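Local coordinates for adenosine monophosphate-protein transferase (Bartonella henselae str. Houston-1, PDB 5NH2) that transfers AMP from ATP to tyrosine or threonine hydroxyls of host proteins through its Fic domain, an activity used in virulence, at residues 41-46 / 65-70; 184-189 / 200-205. All blocks are in the same frame, centred on the assembly; numbering follows the deposited sequence.

Overall arrangement
Contacts 1 and 2 are two helix pairings of the mainly helical Fic domain, and they follow one another along the chain: 41-46 / 65-70 is complete well before 184-189 / 200-205 begins. Their centres lie 27 Å apart and their nearest atoms about 14 Å, so they do not touch. What they have in common is the neighbourhood of helix 157-171, which carries part of the ATP site. Contact 1 joins helices 28-46 and 57-68 and faces the antitoxin homologue, a separate chain; contact 2 joins helices 183-196 and 200-208, next to strand 237-239. Helix 157-171 is thus approached by early and late parts of one chain.

Contact 1. Residues 41-46 / 65-70; sequences KAMINL and QQLFKN
A42 sets its methyl against the backbone of Q66 and L67, and here helices 28-46 and 57-68 of the Fic fold pack closely, the CA atoms of A42 and L67 5.2 Å apart. CB of A42 lies 3.2 Å from the carbonyl O of Q66 and 3.8 Å from CA of L67, so the methyl rests directly on main chain, without a side chain between. Beside it, L67 supplies the apolar part. One branch alone, CD2, does the touching. It reaches CG of M43 at 3.4 Å, the two side chains meeting at a slant, and CD2 of L46 at 3.7 Å, where the leucines run roughly at right angles. L46 can meet it because its CG stands anti to the backbone N (chi1 -160°), which carries the branched end across to L67. Its other methyl, CD1, lies near CB of Q66.

The second shell is helix 157-171, which carries part of the ATP site. L67 packs on T160 and L163, L46 also on L163, and the side chain of L67 comes within about 4 Å of that of R159, an ATP-binding residue. The pairing thus lies against that helix, with the side chain of L67 about 9 Å from the bound magnesium ion.

Helix 28-46 also meets the antitoxin homologue: M43 packs on V28 of that chain, K41 forms a salt bridge with its D65, and N45 ND2 donates to its N61. The N45 amide is steadied from within the helix as well. ND2 bonds to the K41 carbonyl O at 3.0 Å, nearly straight at 164°, arriving well above the carbonyl plane while the backbone N of N45 uses the same oxygen.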
loop_
_atom_site.group_PDB
_atom_site.type_symbol
_atom_site.label_atom_id
_atom_site.label_comp_id
_atom_site.label_asym_id
_atom_site.label_seq_id
_atom_site.Cartn_x
_atom_site.Cartn_y
_atom_site.Cartn_z
ATOM N N LYS A 41 8.296 4.172 12.302
ATOM C CA LYS A 41 8.627 3.430 13.515
ATOM C C LYS A 41 7.476 2.507 13.907
ATOM O O LYS A 41 7.702 1.315 14.178
ATOM C CB LYS A 41 8.981 4.391 14.664
ATOM C CG LYS A 41 9.334 3.641 15.962
ATOM C CD LYS A 41 9.215 4.524 17.200
ATOM C CE LYS A 41 9.406 3.738 18.495
ATOM N NZ LYS A 41 9.240 4.570 19.706
ATOM N N ALA A 42 6.224 3.032 13.877
ATOM C CA ALA A 42 5.050 2.246 14.274
ATOM C C ALA A 42 4.825 1.049 13.354
ATOM O O ALA A 42 4.463 -0.024 13.826
ATOM C CB ALA A 42 3.767 3.110 14.341
ATOM N N MET A 43 4.998 1.195 12.038
ATOM C CA MET A 43 4.811 -0.003 11.206
ATOM C C MET A 43 5.834 -1.090 11.537
ATOM O O MET A 43 5.504 -2.287 11.585
ATOM C CB MET A 43 4.893 0.347 9.725
ATOM C CG MET A 43 3.870 1.324 9.349
ATOM S SD MET A 43 4.067 1.782 7.647
ATOM C CE MET A 43 3.738 0.193 6.847
ATOM N N ILE A 44 7.093 -0.703 11.755
ATOM C CA ILE A 44 8.043 -1.771 12.050
ATOM C C ILE A 44 7.627 -2.499 13.318
ATOM O O ILE A 44 7.612 -3.733 13.357
ATOM C CB ILE A 44 9.486 -1.254 12.114
ATOM C CG1 ILE A 44 10.116 -1.386 10.736
ATOM C CG2 ILE A 44 10.335 -2.190 12.977
ATOM C CD1 ILE A 44 9.864 -0.299 9.839
ATOM N N ASN A 45 7.163 -1.756 14.334
ATOM C CA ASN A 45 6.814 -2.432 15.577
ATOM C C ASN A 45 5.509 -3.226 15.428
ATOM O O ASN A 45 5.404 -4.352 15.906
ATOM C CB ASN A 45 6.761 -1.395 16.703
ATOM C CG ASN A 45 8.156 -1.056 17.247
ATOM O OD1 ASN A 45 8.707 -1.744 18.155
ATOM N ND2 ASN A 45 8.741 -0.002 16.694
ATOM N N LEU A 46 4.524 -2.664 14.734
ATOM C CA LEU A 46 3.278 -3.355 14.422
ATOM C C LEU A 46 3.530 -4.710 13.798
ATOM O O LEU A 46 2.768 -5.655 14.025
ATOM C CB LEU A 46 2.453 -2.504 13.459
ATOM C CG LEU A 46 0.959 -2.773 13.350
ATOM C CD1 LEU A 46 0.255 -3.142 14.707
ATOM C CD2 LEU A 46 0.358 -1.502 12.748
ATOM N N GLN A 65 -4.772 3.360 14.992
ATOM C CA GLN A 65 -4.342 3.863 16.283
ATOM C C GLN A 65 -2.859 3.593 16.521
ATOM O O GLN A 65 -2.163 4.427 17.107
ATOM C CB GLN A 65 -5.169 3.237 17.384
ATOM C CG GLN A 65 -4.987 3.943 18.727
ATOM C CD GLN A 65 -4.899 2.970 19.882
ATOM O OE1 GLN A 65 -3.987 2.132 19.939
ATOM N NE2 GLN A 65 -5.842 3.066 20.811
ATOM N N GLN A 66 -2.350 2.441 16.090
ATOM C CA GLN A 66 -0.932 2.192 16.343
ATOM C C GLN A 66 -0.081 3.032 15.393
ATOM O O GLN A 66 0.952 3.574 15.802
ATOM C CB GLN A 66 -0.599 0.691 16.243
ATOM C CG GLN A 66 -1.268 -0.124 17.390
ATOM C CD GLN A 66 -0.747 0.239 18.773
ATOM O OE1 GLN A 66 -1.490 0.716 19.628
ATOM N NE2 GLN A 66 0.539 0.017 18.993
ATOM N N LEU A 67 -0.543 3.228 14.153
ATOM C CA LEU A 67 0.284 3.987 13.202
ATOM C C LEU A 67 0.435 5.441 13.636
ATOM O O LEU A 67 1.515 6.022 13.490
ATOM C CB LEU A 67 -0.268 3.913 11.751
ATOM C CG LEU A 67 -0.363 2.530 11.070
ATOM C CD1 LEU A 67 -0.939 2.592 9.653
ATOM C CD2 LEU A 67 0.962 1.728 11.097
ATOM N N PHE A 68 -0.660 6.067 14.075
ATOM C CA PHE A 68 -0.714 7.516 14.243
ATOM C C PHE A 68 -0.805 8.021 15.687
ATOM O O PHE A 68 -0.961 9.235 15.882
ATOM C CB PHE A 68 -1.859 8.064 13.386
ATOM C CG PHE A 68 -1.669 7.769 11.927
ATOM C CD1 PHE A 68 -0.696 8.447 11.195
ATOM C CD2 PHE A 68 -2.427 6.776 11.292
ATOM C CE1 PHE A 68 -0.472 8.141 9.835
ATOM C CE2 PHE A 68 -2.237 6.456 9.926
ATOM C CZ PHE A 68 -1.249 7.144 9.190
ATOM N N LYS A 69 -0.772 7.134 16.688
ATOM C CA LYS A 69 -0.909 7.543 18.085
ATOM C C LYS A 69 0.103 8.611 18.513
ATOM O O LYS A 69 -0.173 9.387 19.427
ATOM C CB LYS A 69 -0.760 6.312 18.995
ATOM C CG LYS A 69 0.598 5.627 18.865
ATOM C CD LYS A 69 0.631 4.216 19.500
ATOM C CE LYS A 69 0.165 4.236 20.921
ATOM N NZ LYS A 69 0.962 5.209 21.748
ATOM N N ASN A 70 1.299 8.627 17.946
ATOM C CA ASN A 70 2.241 9.651 18.365
ATOM C C ASN A 70 2.049 10.964 17.613
ATOM O O ASN A 70 2.701 11.967 17.946
ATOM C CB ASN A 70 3.659 9.129 18.190
ATOM C CG ASN A 70 3.969 7.998 19.153
ATOM O OD1 ASN A 70 3.695 8.109 20.337
ATOM N ND2 ASN A 70 4.507 6.906 18.649
#

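Contact 2. Residues 184-189 / 200-205; sequences ERMMVA and EPMQHL
The helical hairpin 183-196 / 200-208 of the Fic domain has arms that run roughly antiparallel, their N-to-C directions 139° and their axes 9.1 Å apart over these segments. A189 fills the interface: its CB meets CD1 of L205 at 3.8 Å and the CE methyl of M202, while CB of P201 lies against its CA. M186 adds its bent end, CE touching CE of M202 at 3.9 Å; both methionines continue onto F144 of helix 133-150. The side chain of M186 lies about 5 Å from that of R162, which probably binds ATP.

The polar side belongs to R185. Its chain is extended from CG to NE, which carries the guanidinium alongside the second helix, one face over CA of L205. NH2 sits 3.3 Å above the centre of the H204 ring, which stands at the edge of the guanidinium. NH1 of R185 forms a salt bridge with D208, and NE2 of H204 is hydrogen-bonded to the V239 carbonyl.

One water accepts from N of M202 and donates to O of A189; another accepts from NE of R185 at 2.9 Å and donates to O of P201 at 2.7 Å.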
loop_
_atom_site.group_PDB
_atom_site.type_symbol
_atom_site.label_atom_id
_atom_site.label_comp_id
_atom_site.label_asym_id
_atom_site.label_seq_id
_atom_site.Cartn_x
_atom_site.Cartn_y
_atom_site.Cartn_z
ATOM N N GLU A 184 0.901 4.941 -9.920
ATOM C CA GLU A 184 0.143 4.963 -11.165
ATOM C C GLU A 184 -0.823 3.777 -11.282
ATOM O O GLU A 184 -2.014 3.962 -11.590
ATOM C CB GLU A 184 1.127 4.973 -12.337
ATOM C CG GLU A 184 0.462 4.897 -13.715
ATOM C CD GLU A 184 -0.324 6.170 -14.061
ATOM O OE1 GLU A 184 -0.205 7.203 -13.348
ATOM O OE2 GLU A 184 -1.066 6.130 -15.068
ATOM N N ARG A 185 -0.314 2.548 -11.098
ATOM C CA ARG A 185 -1.152 1.361 -11.308
ATOM C C ARG A 185 -2.290 1.313 -10.287
ATOM O O ARG A 185 -3.442 1.045 -10.655
ATOM C CB ARG A 185 -0.309 0.077 -11.251
ATOM C CG ARG A 185 -1.151 -1.229 -11.383
ATOM C CD ARG A 185 -0.331 -2.526 -11.221
ATOM N NE ARG A 185 -1.043 -3.671 -11.799
ATOM C CZ ARG A 185 -0.593 -4.935 -11.856
ATOM N NH1 ARG A 185 0.592 -5.288 -11.343
ATOM N NH2 ARG A 185 -1.354 -5.871 -12.420
ATOM N N MET A 186 -1.993 1.665 -9.014
ATOM C CA MET A 186 -3.020 1.743 -7.969
ATOM C C MET A 186 -4.164 2.661 -8.393
ATOM O O MET A 186 -5.348 2.307 -8.247
ATOM C CB MET A 186 -2.401 2.232 -6.636
ATOM C CG MET A 186 -3.340 2.076 -5.387
ATOM S SD MET A 186 -3.755 0.296 -5.058
ATOM C CE MET A 186 -5.451 0.225 -5.603
ATOM N N MET A 187 -3.825 3.841 -8.946
ATOM C CA MET A 187 -4.877 4.777 -9.313
ATOM C C MET A 187 -5.670 4.281 -10.536
ATOM O O MET A 187 -6.910 4.393 -10.567
ATOM C CB MET A 187 -4.293 6.178 -9.556
ATOM C CG MET A 187 -5.205 7.034 -10.528
ATOM S SD MET A 187 -4.372 8.374 -11.383
ATOM C CE MET A 187 -3.373 7.663 -12.687
ATOM N N VAL A 188 -4.986 3.707 -11.541
ATOM C CA VAL A 188 -5.700 3.131 -12.690
ATOM C C VAL A 188 -6.725 2.085 -12.214
ATOM O O VAL A 188 -7.890 2.089 -12.644
ATOM C CB VAL A 188 -4.692 2.510 -13.696
ATOM C CG1 VAL A 188 -5.409 1.692 -14.746
ATOM C CG2 VAL A 188 -3.794 3.554 -14.404
ATOM N N ALA A 189 -6.295 1.156 -11.342
ATOM C CA ALA A 189 -7.177 0.077 -10.861
ATOM C C ALA A 189 -8.381 0.644 -10.109
ATOM O O ALA A 189 -9.529 0.277 -10.391
ATOM C CB ALA A 189 -6.398 -0.929 -9.968
ATOM N N GLU A 200 -11.532 -5.822 -13.834
ATOM C CA GLU A 200 -10.334 -6.502 -14.345
ATOM C C GLU A 200 -9.041 -5.888 -13.862
ATOM O O GLU A 200 -8.240 -6.622 -13.241
ATOM C CB GLU A 200 -10.358 -6.558 -15.876
ATOM C CG GLU A 200 -10.799 -7.890 -16.364
ATOM C CD GLU A 200 -11.014 -7.894 -17.843
ATOM O OE1 GLU A 200 -11.928 -8.609 -18.317
ATOM O OE2 GLU A 200 -10.270 -7.155 -18.521
ATOM N N PRO A 201 -8.759 -4.586 -14.040
ATOM C CA PRO A 201 -7.464 -4.054 -13.570
ATOM C C PRO A 201 -7.180 -4.401 -12.118
ATOM O O PRO A 201 -6.059 -4.807 -11.814
ATOM C CB PRO A 201 -7.597 -2.541 -13.810
ATOM C CG PRO A 201 -8.596 -2.421 -14.912
ATOM C CD PRO A 201 -9.589 -3.522 -14.660
ATOM N N MET A 202 -8.178 -4.302 -11.230
ATOM C CA MET A 202 -7.985 -4.660 -9.824
ATOM C C MET A 202 -7.731 -6.161 -9.624
ATOM O O MET A 202 -6.829 -6.551 -8.861
ATOM C CB MET A 202 -9.177 -4.216 -8.984
ATOM C CG MET A 202 -8.845 -4.309 -7.472
ATOM S SD MET A 202 -7.627 -3.088 -6.812
ATOM C CE MET A 202 -8.677 -1.606 -6.792
ATOM N N GLN A 203 -8.507 -7.017 -10.298
ATOM C CA GLN A 203 -8.223 -8.455 -10.265
ATOM C C GLN A 203 -6.788 -8.777 -10.742
ATOM O O GLN A 203 -6.114 -9.642 -10.166
ATOM C CB GLN A 203 -9.271 -9.213 -11.123
ATOM C CG GLN A 203 -10.731 -9.195 -10.597
ATOM C CD GLN A 203 -11.787 -9.422 -11.722
ATOM O OE1 GLN A 203 -11.444 -9.434 -12.900
ATOM N NE2 GLN A 203 -13.067 -9.606 -11.344
ATOM N N HIS A 204 -6.308 -8.098 -11.799
ATOM C CA HIS A 204 -4.952 -8.310 -12.319
ATOM C C HIS A 204 -3.893 -7.822 -11.320
ATOM O O HIS A 204 -2.892 -8.526 -11.052
ATOM C CB HIS A 204 -4.829 -7.603 -13.677
ATOM C CG HIS A 204 -3.488 -7.745 -14.336
ATOM N ND1 HIS A 204 -3.071 -6.915 -15.361
ATOM C CD2 HIS A 204 -2.472 -8.623 -14.131
ATOM C CE1 HIS A 204 -1.853 -7.265 -15.749
ATOM N NE2 HIS A 204 -1.465 -8.295 -15.014
ATOM N N LEU A 205 -4.152 -6.656 -10.702
ATOM C CA LEU A 205 -3.349 -6.176 -9.584
ATOM C C LEU A 205 -3.197 -7.246 -8.493
ATOM O O LEU A 205 -2.065 -7.609 -8.139
ATOM C CB LEU A 205 -3.971 -4.892 -9.013
ATOM C CG LEU A 205 -3.119 -4.060 -8.030
ATOM C CD1 LEU A 205 -3.532 -2.603 -8.071
ATOM C CD2 LEU A 205 -3.241 -4.538 -6.636
HETATM O O HOH W 1 -3.697 -4.076 -12.987
HETATM O O HOH W 2 -10.208 -2.472 -11.461
#